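Processed glycerol phosphate lipoteichoic acid synthase 2 (Bacillus subtilis, PDB 2W8D) is a sulfatase-family protein of the alkaline phosphatase superfamily, whose C-terminal domain holds a magnesium ion beside a phosphothreonine. Local coordinates at residues E88-E92 / Y190-I194; L95-A99 / I344-N348; S102-A108 / W137-Y143; D281-Q286 / Y356-S360. All blocks are in the same frame, centred on the assembly; numbering follows the deposited sequence.

Interaction 1 of 4, residues E88-E92 / Y190-I194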
loop_
_atom_site.group_PDB
_atom_site.type_symbol
_atom_site.label_atom_id
_atom_site.label_comp_id
_atom_site.label_asym_id
_atom_site.label_seq_id
_atom_site.Cartn_x
_atom_site.Cartn_y
_atom_site.Cartn_z
ATOM N N GLU A 88 -4.141 -3.892 1.193
ATOM C CA GLU A 88 -5.435 -3.158 0.961
ATOM C C GLU A 88 -6.152 -2.865 2.282
ATOM O O GLU A 88 -6.737 -1.783 2.472
ATOM C CB GLU A 88 -6.423 -3.939 0.076
ATOM C CG GLU A 88 -5.934 -4.265 -1.305
ATOM C CD GLU A 88 -7.038 -4.944 -2.106
ATOM O OE1 GLU A 88 -8.127 -4.317 -2.269
ATOM O OE2 GLU A 88 -6.810 -6.106 -2.535
ATOM N N PHE A 89 -6.116 -3.818 3.199
ATOM C CA PHE A 89 -6.777 -3.619 4.489
ATOM C C PHE A 89 -6.222 -2.421 5.263
ATOM O O PHE A 89 -6.964 -1.654 5.870
ATOM C CB PHE A 89 -6.631 -4.873 5.372
ATOM C CG PHE A 89 -7.388 -4.774 6.671
ATOM C CD1 PHE A 89 -8.774 -4.849 6.679
ATOM C CD2 PHE A 89 -6.706 -4.606 7.888
ATOM C CE1 PHE A 89 -9.488 -4.790 7.883
ATOM C CE2 PHE A 89 -7.407 -4.517 9.099
ATOM C CZ PHE A 89 -8.807 -4.612 9.089
HETATM N N MSE A 90 -4.908 -2.284 5.222
HETATM C CA MSE A 90 -4.217 -1.179 5.864
HETATM C C MSE A 90 -4.469 0.173 5.185
HETATM O O MSE A 90 -4.601 1.170 5.902
HETATM C CB MSE A 90 -2.730 -1.496 5.981
HETATM C CG MSE A 90 -2.502 -2.538 7.062
HETATM SE SE MSE A 90 -0.601 -2.934 7.349
HETATM C CE MSE A 90 -0.362 -4.200 5.906
HETATM N N MSE A 91 -4.553 0.198 3.841
HETATM C CA MSE A 91 -4.858 1.431 3.096
HETATM C C MSE A 91 -6.222 1.936 3.498
HETATM O O MSE A 91 -6.395 3.125 3.665
HETATM C CB MSE A 91 -4.879 1.240 1.566
HETATM C CG MSE A 91 -3.589 0.756 0.952
HETATM SE SE MSE A 91 -2.073 1.953 1.286
HETATM C CE MSE A 91 -0.749 0.642 1.874
ATOM N N GLU A 92 -7.193 1.032 3.633
ATOM C CA GLU A 92 -8.575 1.451 3.952
ATOM C C GLU A 92 -8.825 1.647 5.442
ATOM O O GLU A 92 -9.767 2.314 5.792
ATOM C CB GLU A 92 -9.641 0.484 3.406
ATOM C CG GLU A 92 -9.643 0.122 1.906
ATOM C CD GLU A 92 -9.051 1.166 0.976
ATOM O OE1 GLU A 92 -9.231 2.376 1.197
ATOM O OE2 GLU A 92 -8.408 0.778 -0.011
ATOM N N TYR A 190 -13.344 7.806 -5.197
ATOM C CA TYR A 190 -12.215 7.187 -4.525
ATOM C C TYR A 190 -12.095 5.760 -5.069
ATOM O O TYR A 190 -13.029 4.969 -4.920
ATOM C CB TYR A 190 -12.514 7.162 -3.028
ATOM C CG TYR A 190 -11.547 6.362 -2.154
ATOM C CD1 TYR A 190 -11.590 4.960 -2.097
ATOM C CD2 TYR A 190 -10.654 7.035 -1.329
ATOM C CE1 TYR A 190 -10.717 4.266 -1.256
ATOM C CE2 TYR A 190 -9.814 6.378 -0.500
ATOM C CZ TYR A 190 -9.822 5.012 -0.473
ATOM O OH TYR A 190 -8.947 4.448 0.389
ATOM N N THR A 191 -10.963 5.435 -5.684
ATOM C CA THR A 191 -10.834 4.229 -6.510
ATOM C C THR A 191 -9.539 3.489 -6.268
ATOM O O THR A 191 -8.530 4.111 -5.915
ATOM C CB THR A 191 -10.890 4.542 -8.018
ATOM O OG1 THR A 191 -9.959 5.584 -8.329
ATOM C CG2 THR A 191 -12.257 4.989 -8.391
ATOM N N LYS A 192 -9.587 2.164 -6.450
ATOM C CA LYS A 192 -8.443 1.291 -6.239
ATOM C C LYS A 192 -8.198 0.457 -7.474
ATOM O O LYS A 192 -9.109 -0.250 -7.927
ATOM C CB LYS A 192 -8.672 0.335 -5.056
ATOM C CG LYS A 192 -8.721 0.984 -3.660
ATOM C CD LYS A 192 -9.806 0.303 -2.759
ATOM C CE LYS A 192 -9.618 -1.192 -2.686
ATOM N NZ LYS A 192 -8.213 -1.513 -2.238
ATOM N N PHE A 193 -6.969 0.525 -7.998
ATOM C CA PHE A 193 -6.552 -0.335 -9.093
ATOM C C PHE A 193 -5.556 -1.399 -8.625
ATOM O O PHE A 193 -4.430 -1.083 -8.202
ATOM C CB PHE A 193 -5.942 0.517 -10.206
ATOM C CG PHE A 193 -6.953 1.342 -10.962
ATOM C CD1 PHE A 193 -7.400 0.934 -12.199
ATOM C CD2 PHE A 193 -7.457 2.522 -10.424
ATOM C CE1 PHE A 193 -8.346 1.697 -12.896
ATOM C CE2 PHE A 193 -8.360 3.280 -11.101
ATOM C CZ PHE A 193 -8.821 2.881 -12.353
ATOM N N ILE A 194 -5.974 -2.661 -8.658
ATOM C CA ILE A 194 -5.107 -3.740 -8.179
ATOM C C ILE A 194 -4.481 -4.462 -9.371
ATOM O O ILE A 194 -5.165 -5.214 -10.077
ATOM C CB ILE A 194 -5.855 -4.758 -7.267
ATOM C CG1 ILE A 194 -6.819 -4.054 -6.285
ATOM C CG2 ILE A 194 -4.815 -5.746 -6.565
ATOM C CD1 ILE A 194 -6.165 -3.144 -5.241
HETATM O O HOH W 1 -7.071 5.403 1.968
#

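Interaction 2 of 4, residues L95-A99 / I344-N348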
loop_
_atom_site.group_PDB
_atom_site.type_symbol
_atom_site.label_atom_id
_atom_site.label_comp_id
_atom_site.label_asym_id
_atom_site.label_seq_id
_atom_site.Cartn_x
_atom_site.Cartn_y
_atom_site.Cartn_z
ATOM N N LEU A 95 -5.261 -0.062 10.224
ATOM C CA LEU A 95 -5.216 -1.107 11.230
ATOM C C LEU A 95 -4.424 -2.282 10.680
ATOM O O LEU A 95 -4.514 -2.617 9.505
ATOM C CB LEU A 95 -6.618 -1.571 11.610
ATOM C CG LEU A 95 -7.563 -0.620 12.337
ATOM C CD1 LEU A 95 -8.940 -1.306 12.452
ATOM C CD2 LEU A 95 -6.964 -0.246 13.707
ATOM N N TYR A 96 -3.636 -2.904 11.540
ATOM C CA TYR A 96 -2.821 -4.045 11.142
ATOM C C TYR A 96 -3.660 -5.289 10.806
ATOM O O TYR A 96 -4.710 -5.537 11.404
ATOM C CB TYR A 96 -1.802 -4.379 12.243
ATOM C CG TYR A 96 -0.761 -3.323 12.363
ATOM C CD1 TYR A 96 0.418 -3.398 11.614
ATOM C CD2 TYR A 96 -0.959 -2.226 13.191
ATOM C CE1 TYR A 96 1.387 -2.392 11.700
ATOM C CE2 TYR A 96 -0.031 -1.228 13.276
ATOM C CZ TYR A 96 1.143 -1.305 12.553
ATOM O OH TYR A 96 2.069 -0.295 12.664
ATOM N N PRO A 97 -3.180 -6.074 9.833
ATOM C CA PRO A 97 -3.776 -7.351 9.458
ATOM C C PRO A 97 -3.505 -8.382 10.549
ATOM O O PRO A 97 -2.895 -8.059 11.573
ATOM C CB PRO A 97 -2.990 -7.721 8.206
ATOM C CG PRO A 97 -1.618 -7.143 8.488
ATOM C CD PRO A 97 -1.923 -5.806 9.102
ATOM N N LEU A 98 -3.967 -9.609 10.356
ATOM C CA LEU A 98 -3.769 -10.639 11.401
ATOM C C LEU A 98 -2.307 -11.114 11.418
ATOM O O LEU A 98 -1.640 -11.090 10.388
ATOM C CB LEU A 98 -4.700 -11.831 11.170
ATOM C CG LEU A 98 -6.220 -11.642 11.171
ATOM C CD1 LEU A 98 -6.901 -12.937 10.795
ATOM C CD2 LEU A 98 -6.641 -11.289 12.582
ATOM N N ALA A 99 -1.833 -11.526 12.581
ATOM C CA ALA A 99 -0.524 -12.108 12.733
ATOM C C ALA A 99 -0.354 -13.433 11.974
ATOM O O ALA A 99 0.766 -13.716 11.533
ATOM C CB ALA A 99 -0.163 -12.307 14.259
ATOM N N ILE A 344 8.907 1.798 12.912
ATOM C CA ILE A 344 7.931 1.168 12.025
ATOM C C ILE A 344 7.761 -0.293 12.381
ATOM O O ILE A 344 8.668 -1.084 12.178
ATOM C CB ILE A 344 8.297 1.311 10.519
ATOM C CG1 ILE A 344 8.750 2.747 10.148
ATOM C CG2 ILE A 344 7.131 0.921 9.635
ATOM C CD1 ILE A 344 7.783 3.824 10.536
ATOM N N PRO A 345 6.597 -0.666 12.930
ATOM C CA PRO A 345 6.416 -2.106 13.199
ATOM C C PRO A 345 6.304 -2.915 11.927
ATOM O O PRO A 345 5.781 -2.420 10.906
ATOM C CB PRO A 345 5.068 -2.183 13.929
ATOM C CG PRO A 345 4.768 -0.813 14.376
ATOM C CD PRO A 345 5.482 0.151 13.450
ATOM N N PHE A 346 6.789 -4.150 12.021
ATOM C CA PHE A 346 6.475 -5.247 11.104
ATOM C C PHE A 346 5.420 -6.130 11.757
ATOM O O PHE A 346 5.325 -6.195 12.995
ATOM C CB PHE A 346 7.724 -6.092 10.867
ATOM C CG PHE A 346 8.723 -5.460 9.965
ATOM C CD1 PHE A 346 8.586 -4.133 9.558
ATOM C CD2 PHE A 346 9.828 -6.195 9.515
ATOM C CE1 PHE A 346 9.551 -3.518 8.707
ATOM C CE2 PHE A 346 10.784 -5.608 8.672
ATOM C CZ PHE A 346 10.634 -4.262 8.258
ATOM N N ARG A 347 4.617 -6.822 10.956
ATOM C CA ARG A 347 3.563 -7.666 11.534
ATOM C C ARG A 347 4.094 -8.715 12.572
ATOM O O ARG A 347 3.427 -9.019 13.558
ATOM C CB ARG A 347 2.706 -8.349 10.430
ATOM C CG ARG A 347 1.409 -8.985 10.958
ATOM C CD ARG A 347 1.307 -8.621 12.444
ATOM N NE ARG A 347 -0.013 -8.250 12.813
ATOM C CZ ARG A 347 -0.459 -8.124 14.044
ATOM N NH1 ARG A 347 0.329 -8.326 15.091
ATOM N NH2 ARG A 347 -1.731 -7.812 14.199
ATOM N N ASN A 348 5.276 -9.271 12.354
ATOM C CA ASN A 348 5.719 -10.316 13.249
ATOM C C ASN A 348 6.393 -9.753 14.524
ATOM O O ASN A 348 6.902 -10.515 15.327
ATOM C CB ASN A 348 6.655 -11.283 12.525
ATOM C CG ASN A 348 7.983 -10.627 12.162
ATOM O OD1 ASN A 348 8.192 -9.428 12.440
ATOM N ND2 ASN A 348 8.881 -11.397 11.535
#

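Interaction 3 of 4, residues S102-A108 / W137-Y143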
loop_
_atom_site.group_PDB
_atom_site.type_symbol
_atom_site.label_atom_id
_atom_site.label_comp_id
_atom_site.label_asym_id
_atom_site.label_seq_id
_atom_site.Cartn_x
_atom_site.Cartn_y
_atom_site.Cartn_z
ATOM N N SER A 102 -5.471 -14.595 7.026
ATOM C CA SER A 102 -5.818 -13.430 6.273
ATOM C C SER A 102 -6.997 -12.707 6.941
ATOM O O SER A 102 -8.076 -13.306 7.166
ATOM C CB SER A 102 -6.195 -13.837 4.848
ATOM O OG SER A 102 -7.021 -12.825 4.286
ATOM N N VAL A 103 -6.798 -11.409 7.200
ATOM C CA VAL A 103 -7.867 -10.589 7.758
ATOM C C VAL A 103 -9.062 -10.450 6.788
ATOM O O VAL A 103 -10.192 -10.462 7.231
ATOM C CB VAL A 103 -7.376 -9.171 8.226
ATOM C CG1 VAL A 103 -6.739 -8.374 7.075
ATOM C CG2 VAL A 103 -8.549 -8.383 8.871
ATOM N N PHE A 104 -8.803 -10.334 5.484
ATOM C CA PHE A 104 -9.884 -10.332 4.476
ATOM C C PHE A 104 -10.764 -11.564 4.541
ATOM O O PHE A 104 -11.994 -11.464 4.431
ATOM C CB PHE A 104 -9.331 -10.196 3.048
ATOM C CG PHE A 104 -9.406 -8.794 2.493
ATOM C CD1 PHE A 104 -8.776 -7.731 3.146
ATOM C CD2 PHE A 104 -10.103 -8.528 1.292
ATOM C CE1 PHE A 104 -8.811 -6.398 2.604
ATOM C CE2 PHE A 104 -10.153 -7.213 0.757
ATOM C CZ PHE A 104 -9.512 -6.148 1.416
ATOM N N VAL A 105 -10.133 -12.734 4.688
ATOM C CA VAL A 105 -10.877 -13.973 4.739
ATOM C C VAL A 105 -11.627 -14.111 6.056
ATOM O O VAL A 105 -12.752 -14.603 6.069
ATOM C CB VAL A 105 -9.941 -15.200 4.548
ATOM C CG1 VAL A 105 -10.708 -16.520 4.726
ATOM C CG2 VAL A 105 -9.241 -15.141 3.204
ATOM N N ASN A 106 -11.020 -13.700 7.170
ATOM C CA ASN A 106 -11.572 -14.114 8.479
ATOM C C ASN A 106 -12.344 -13.033 9.247
ATOM O O ASN A 106 -13.127 -13.361 10.129
ATOM C CB ASN A 106 -10.467 -14.705 9.362
ATOM C CG ASN A 106 -9.997 -16.054 8.861
ATOM O OD1 ASN A 106 -10.797 -16.932 8.596
ATOM N ND2 ASN A 106 -8.703 -16.221 8.731
ATOM N N LYS A 107 -12.140 -11.762 8.896
ATOM C CA LYS A 107 -12.703 -10.662 9.666
ATOM C C LYS A 107 -13.627 -9.788 8.865
ATOM O O LYS A 107 -13.853 -8.621 9.238
ATOM C CB LYS A 107 -11.581 -9.794 10.226
ATOM C CG LYS A 107 -10.711 -10.462 11.233
ATOM C CD LYS A 107 -11.529 -10.957 12.427
ATOM C CE LYS A 107 -10.621 -11.566 13.467
ATOM N NZ LYS A 107 -11.417 -12.305 14.521
ATOM N N ALA A 108 -14.175 -10.340 7.777
ATOM C CA ALA A 108 -15.035 -9.561 6.864
ATOM C C ALA A 108 -16.400 -9.186 7.464
ATOM O O ALA A 108 -17.092 -8.328 6.911
ATOM C CB ALA A 108 -15.181 -10.221 5.471
ATOM N N TRP A 137 -9.344 -13.654 -2.623
ATOM C CA TRP A 137 -9.112 -13.043 -1.317
ATOM C C TRP A 137 -10.392 -12.584 -0.622
ATOM O O TRP A 137 -10.336 -11.683 0.196
ATOM C CB TRP A 137 -8.132 -11.863 -1.401
ATOM C CG TRP A 137 -6.656 -12.172 -1.422
ATOM C CD1 TRP A 137 -5.734 -11.667 -2.299
ATOM C CD2 TRP A 137 -5.920 -13.026 -0.519
ATOM N NE1 TRP A 137 -4.475 -12.160 -2.009
ATOM C CE2 TRP A 137 -4.559 -12.985 -0.917
ATOM C CE3 TRP A 137 -6.273 -13.792 0.605
ATOM C CZ2 TRP A 137 -3.552 -13.712 -0.254
ATOM C CZ3 TRP A 137 -5.277 -14.504 1.270
ATOM C CH2 TRP A 137 -3.927 -14.458 0.833
ATOM N N ASN A 138 -11.539 -13.204 -0.900
ATOM C CA ASN A 138 -12.792 -12.814 -0.240
ATOM C C ASN A 138 -13.131 -11.289 -0.384
ATOM O O ASN A 138 -13.857 -10.707 0.448
ATOM C CB ASN A 138 -12.760 -13.240 1.237
ATOM C CG ASN A 138 -14.139 -13.345 1.861
ATOM O OD1 ASN A 138 -15.076 -13.773 1.221
ATOM N ND2 ASN A 138 -14.255 -12.985 3.141
ATOM N N ARG A 139 -12.616 -10.650 -1.434
ATOM C CA ARG A 139 -12.839 -9.215 -1.631
ATOM C C ARG A 139 -14.318 -8.847 -1.674
ATOM O O ARG A 139 -14.702 -7.851 -1.116
ATOM C CB ARG A 139 -12.138 -8.689 -2.900
ATOM C CG ARG A 139 -10.624 -8.715 -2.785
ATOM C CD ARG A 139 -9.987 -8.100 -3.993
ATOM N NE ARG A 139 -8.555 -7.922 -3.825
ATOM C CZ ARG A 139 -7.623 -8.692 -4.384
ATOM N NH1 ARG A 139 -6.331 -8.421 -4.179
ATOM N NH2 ARG A 139 -7.980 -9.745 -5.123
ATOM N N ASN A 140 -15.139 -9.626 -2.350
ATOM C CA ASN A 140 -16.540 -9.251 -2.429
ATOM C C ASN A 140 -17.263 -9.179 -1.076
ATOM O O ASN A 140 -18.229 -8.451 -0.946
ATOM C CB ASN A 140 -17.330 -10.065 -3.471
ATOM C CG ASN A 140 -17.478 -11.513 -3.111
ATOM O OD1 ASN A 140 -16.830 -12.017 -2.220
ATOM N ND2 ASN A 140 -18.334 -12.207 -3.839
ATOM N N GLU A 141 -16.797 -9.912 -0.076
ATOM C CA GLU A 141 -17.397 -9.817 1.273
ATOM C C GLU A 141 -16.801 -8.610 2.035
ATOM O O GLU A 141 -17.555 -7.804 2.586
ATOM C CB GLU A 141 -17.301 -11.143 2.070
ATOM C CG GLU A 141 -18.289 -11.167 3.203
ATOM C CD GLU A 141 -18.131 -12.293 4.263
ATOM O OE1 GLU A 141 -17.141 -13.098 4.237
ATOM O OE2 GLU A 141 -19.043 -12.328 5.152
HETATM N N MSE A 142 -15.483 -8.453 2.002
HETATM C CA MSE A 142 -14.783 -7.438 2.790
HETATM C C MSE A 142 -14.989 -5.997 2.327
HETATM O O MSE A 142 -15.010 -5.083 3.139
HETATM C CB MSE A 142 -13.267 -7.737 2.823
HETATM C CG MSE A 142 -12.381 -6.647 3.460
HETATM SE SE MSE A 142 -12.860 -6.339 5.376
HETATM C CE MSE A 142 -11.742 -7.659 6.350
ATOM N N TYR A 143 -15.094 -5.800 1.019
ATOM C CA TYR A 143 -15.336 -4.493 0.466
ATOM C C TYR A 143 -16.689 -3.985 0.894
ATOM O O TYR A 143 -16.876 -2.790 1.031
ATOM C CB TYR A 143 -15.277 -4.531 -1.048
ATOM C CG TYR A 143 -13.890 -4.620 -1.632
ATOM C CD1 TYR A 143 -12.739 -4.468 -0.854
ATOM C CD2 TYR A 143 -13.736 -4.844 -2.985
ATOM C CE1 TYR A 143 -11.465 -4.584 -1.439
ATOM C CE2 TYR A 143 -12.506 -4.938 -3.564
ATOM C CZ TYR A 143 -11.380 -4.805 -2.816
ATOM O OH TYR A 143 -10.193 -4.899 -3.502
#

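Interaction 4 of 4, residues D281-Q286 / Y356-S360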
loop_
_atom_site.group_PDB
_atom_site.type_symbol
_atom_site.label_atom_id
_atom_site.label_comp_id
_atom_site.label_asym_id
_atom_site.label_seq_id
_atom_site.Cartn_x
_atom_site.Cartn_y
_atom_site.Cartn_z
ATOM N N ASP A 281 20.256 -11.249 7.464
ATOM C CA ASP A 281 18.933 -10.885 8.039
ATOM C C ASP A 281 18.708 -9.391 7.963
ATOM O O ASP A 281 17.623 -8.938 7.636
ATOM C CB ASP A 281 18.862 -11.238 9.537
ATOM C CG ASP A 281 18.615 -12.721 9.819
ATOM O OD1 ASP A 281 18.172 -13.476 8.928
ATOM O OD2 ASP A 281 18.885 -13.121 10.981
ATOM N N TYR A 282 19.742 -8.639 8.319
ATOM C CA TYR A 282 19.749 -7.196 8.245
ATOM C C TYR A 282 19.461 -6.724 6.799
ATOM O O TYR A 282 18.626 -5.859 6.614
ATOM C CB TYR A 282 21.083 -6.612 8.805
ATOM C CG TYR A 282 21.287 -5.174 8.386
ATOM C CD1 TYR A 282 20.699 -4.133 9.111
ATOM C CD2 TYR A 282 21.996 -4.856 7.220
ATOM C CE1 TYR A 282 20.819 -2.832 8.713
ATOM C CE2 TYR A 282 22.130 -3.517 6.781
ATOM C CZ TYR A 282 21.532 -2.514 7.535
ATOM O OH TYR A 282 21.628 -1.188 7.160
ATOM N N ASP A 283 20.158 -7.261 5.787
ATOM C CA ASP A 283 19.972 -6.816 4.387
ATOM C C ASP A 283 18.548 -7.104 3.944
ATOM O O ASP A 283 17.898 -6.238 3.379
ATOM C CB ASP A 283 20.947 -7.487 3.402
ATOM C CG ASP A 283 22.413 -7.261 3.752
ATOM O OD1 ASP A 283 22.769 -6.149 4.202
ATOM O OD2 ASP A 283 23.236 -8.198 3.549
ATOM N N ASN A 284 18.069 -8.319 4.220
ATOM C CA ASN A 284 16.684 -8.653 3.976
ATOM C C ASN A 284 15.651 -7.704 4.598
ATOM O O ASN A 284 14.642 -7.401 3.969
ATOM C CB ASN A 284 16.355 -10.080 4.344
ATOM C CG ASN A 284 15.051 -10.514 3.731
ATOM O OD1 ASN A 284 14.907 -10.511 2.503
ATOM N ND2 ASN A 284 14.069 -10.831 4.569
ATOM N N ALA A 285 15.911 -7.204 5.802
ATOM C CA ALA A 285 15.018 -6.226 6.413
ATOM C C ALA A 285 14.994 -4.921 5.575
ATOM O O ALA A 285 13.909 -4.336 5.322
ATOM C CB ALA A 285 15.420 -5.962 7.828
ATOM N N GLN A 286 16.186 -4.521 5.115
ATOM C CA GLN A 286 16.312 -3.352 4.252
ATOM C C GLN A 286 15.565 -3.531 2.946
ATOM O O GLN A 286 15.093 -2.548 2.391
ATOM C CB GLN A 286 17.800 -2.962 3.983
ATOM C CG GLN A 286 18.642 -2.796 5.255
ATOM C CD GLN A 286 17.908 -1.998 6.328
ATOM O OE1 GLN A 286 17.461 -0.896 6.069
ATOM N NE2 GLN A 286 17.777 -2.558 7.530
ATOM N N TYR A 356 17.296 1.771 14.776
ATOM C CA TYR A 356 17.453 0.326 14.961
ATOM C C TYR A 356 16.708 -0.487 13.942
ATOM O O TYR A 356 15.595 -0.119 13.530
ATOM C CB TYR A 356 16.859 -0.110 16.309
ATOM C CG TYR A 356 17.486 0.468 17.525
ATOM C CD1 TYR A 356 18.857 0.389 17.740
ATOM C CD2 TYR A 356 16.698 1.049 18.505
ATOM C CE1 TYR A 356 19.425 0.894 18.911
ATOM C CE2 TYR A 356 17.245 1.556 19.648
ATOM C CZ TYR A 356 18.601 1.475 19.854
ATOM O OH TYR A 356 19.115 2.006 21.016
ATOM N N THR A 357 17.320 -1.590 13.520
ATOM C CA THR A 357 16.564 -2.667 12.913
ATOM C C THR A 357 16.610 -3.933 13.778
ATOM O O THR A 357 17.694 -4.432 14.141
ATOM C CB THR A 357 16.748 -2.832 11.354
ATOM O OG1 THR A 357 17.073 -4.185 10.987
ATOM C CG2 THR A 357 17.714 -1.844 10.742
ATOM N N LYS A 358 15.436 -4.380 14.195
ATOM C CA LYS A 358 15.322 -5.530 15.071
ATOM C C LYS A 358 14.741 -6.700 14.319
ATOM O O LYS A 358 13.615 -6.609 13.849
ATOM C CB LYS A 358 14.393 -5.228 16.238
ATOM C CG LYS A 358 14.610 -6.195 17.410
ATOM C CD LYS A 358 13.353 -6.418 18.185
ATOM C CE LYS A 358 13.635 -7.204 19.442
ATOM N NZ LYS A 358 12.407 -7.267 20.274
ATOM N N ILE A 359 15.479 -7.805 14.250
ATOM C CA ILE A 359 15.044 -9.002 13.517
ATOM C C ILE A 359 15.295 -10.256 14.370
ATOM O O ILE A 359 16.427 -10.499 14.811
ATOM C CB ILE A 359 15.775 -9.125 12.148
ATOM C CG1 ILE A 359 15.621 -7.850 11.321
ATOM C CG2 ILE A 359 15.261 -10.330 11.334
ATOM C CD1 ILE A 359 14.127 -7.573 10.751
ATOM N N SER A 360 14.229 -11.032 14.611
ATOM C CA SER A 360 14.261 -12.220 15.499
ATOM C C SER A 360 15.043 -11.959 16.769
ATOM O O SER A 360 15.919 -12.744 17.133
ATOM C CB SER A 360 14.849 -13.460 14.787
ATOM O OG SER A 360 14.467 -13.445 13.418
HETATM O O HOH W 2 18.819 -11.413 12.996
#

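Interaction 1 of 4, residues E88-E92 / Y190-I194
Lys192 reaches from the strand toward helix 86-93 and places its ammonium group between two carboxylates one helical turn apart, those of Glu88 and Glu92, a compact case of a buried salt-bridge network. NZ lies 2.8 Å from Glu88 OE1 and 3.2 Å from Glu92 OE2, and each oxygen is met on its anti side, about 20° out of the carboxylate plane. In the lysine chain the bend at chi2 (142°) brings CD to 3.1 Å from Glu92 OE2, and the turns at chi3 and chi4 (54° each) then set NZ between the two carboxylates. Glu88 instead runs extended beyond CG, and its carboxylate carbon passes 3.7 Å from CD1 of Ile194. Glu92 is folded at chi2, which turns its carboxylate back toward Lys192 and the hydroxyl end of Tyr190; the modelled approach to that hydroxyl is too short to be trusted. A water joins the same hydroxyl to the helix backbone, 2.6 Å from Tyr190 OH and donating to Met91 O. Beyond the pair, Glu88 OE1 is also hydrogen-bonded to Tyr143 OH, and OE2 forms a salt bridge with Arg139. The strand belongs to the central sheet of the sulfatase fold, against which the helix packs nearly antiparallel. Two acids facing Lys192 inside the protein should favour its protonated form, while Arg139 probably offsets the second negative charge.

Interaction 2 of 4, residues L95-A99 / I344-N348
The backbone of 95-99, an irregular link between helix 86-93 and helix 103-106, approaches the chain leaving strand 344-345 most closely at Ala99 and Arg347, whose CA atoms are 6.2 Å apart. That strand is an outermost member of the five-stranded antiparallel sheet near the C-terminal end of the chain, and the contact therefore joins this sheet to a loop of the sulfatase fold. Arg347 carries most of it. With CG anti to the backbone N (chi1 -167°) and bends at chi2 and chi3, the chain brings its guanidinium side-on to a single carbonyl oxygen, Pro97 O, which takes hydrogen bonds from both NE and NH2. The oxygen lies close to the guanidinium plane, but the two donors see it differently: NH2 comes nearly along the C=O axis, whereas NE stands above the carbonyl plane. Over one guanidinium face sits the backbone N of Ala99, offset toward the rim, and CG of the arginine brushes Leu98 O. A salt bridge from NH2 to Asp393 of helix 380-397 gives the charge a second partner, further restraining the group. Alongside, Tyr96 crosses Pro345 at about a right angle, and its hydroxyl is held by Glu388 of the same helix. At this end of the contact, the proline ring meets the phenol through its CG atom, 3.2 Å from Tyr96 OH and 4.1 Å from Tyr96 CZ.

Interaction 3 of 4, residues S102-A108 / W137-Y143
Met142, a selenomethionine in this crystal, sets a methylene rather than its selenium squarely over the Phe104 ring: CG stands 3.4 Å from the ring centroid and only 6° off the normal, a CH-pi contact. The selenium lies farther above the same face, at 5.0 Å from the centroid, as a more distant Met-aromatic contact. Bends at chi2 and chi3 then carry CE beyond the ring to Val103 O and the backbone of Ala108. At the ring's edge, Tyr143 CE1 approaches Phe104 CE2 to 3.7 Å, the two ring planes being almost perpendicular. The polar link is short and straight: Asn138 ND2 donates to Phe104 O at 3.0 Å, with an N-H...O angle of 165°. Its amide also donates to Glu141 OE1, and these two bonds fix its rotation. On the other flank the Trp137 ring touches Ser102, whose OG caps its own helix by accepting from Val105 N. Trp137 NE1 is hydrogen-bonded to a phosphate oxygen of the phosphothreonine at position 84, a residue of the magnesium site. Two short helices, joined through Phe104 and Met142, thus pack together in this alkaline-phosphatase-like fold, and Trp137, just before the second, carries the contact to the edge of the metal site.

Interaction 4 of 4, residues D281-Q286 / Y356-S360
Ala285 and Ile359 make the closest apolar contact here, with the methyl CB of the alanine 3.6 Å from CD1, the end of the longer isoleucine branch. The shorter branch of Ile359 is used as well: CG2, anti to the backbone N, lies beside CB of Asp281, one helical turn before Ala285. Two residues along the strand, Thr357 presents its methyl to the helix. CG2 is 3.3 Å from Gln286 NE2 and 3.8 Å from Tyr282 CE1, the tyrosine and threonine side chains crossing at about a right angle. Thr357 has an unusual chi1 of 129°, and its hydroxyl OG1, buried by the contact near Ala285 CB, has no polar partner in the model. No direct hydrogen bond spans the two segments; instead a water donates both to Asp281 OD2, at 2.6 Å, and to Ile359 O, at 3.1 Å. The arrangement is a short helix laid across a beta sheet; the two segment axes run at 111° to each other and pass 9.0 Å apart at their closest. Strand 356-359 is the middle one of the five-stranded antiparallel sheet, flanked by strands 351-352 and 362-365. Within the helix, Gln286 CG, beside the backbone N (chi1 -53°), lies over one face of the Tyr282 ring, 3.7 Å above the plane, and the bend at chi2 turns the amide toward Thr357. Farther out, the polar ends of these side chains are held in turn: Tyr282 OH bonds to the backbone oxygen of Thr366, just past strand 362-365, and Gln286 OE1 accepts from Arg289.

Overall arrangement
Interactions 1, 2 and 3 form a continuous group, while interaction 4 touches none of them but lies on the same C-terminal sheet as interaction 2. Helix 86-93, the following loop and helix 103-106 supply the first segments of the group in chain order. Interactions 1 and 3 have centres about 13 Å apart and share the charged cluster around Glu88; Leu98 and Pro97 pack on Val103 to tie interaction 2 to interaction 3. Interactions 2 and 4, about 16 Å apart between centres and about 4 Å between nearest atoms, have segments that alternate along the chain. The central sheet is thereby connected, through one helical region, to the smaller C-terminal sheet.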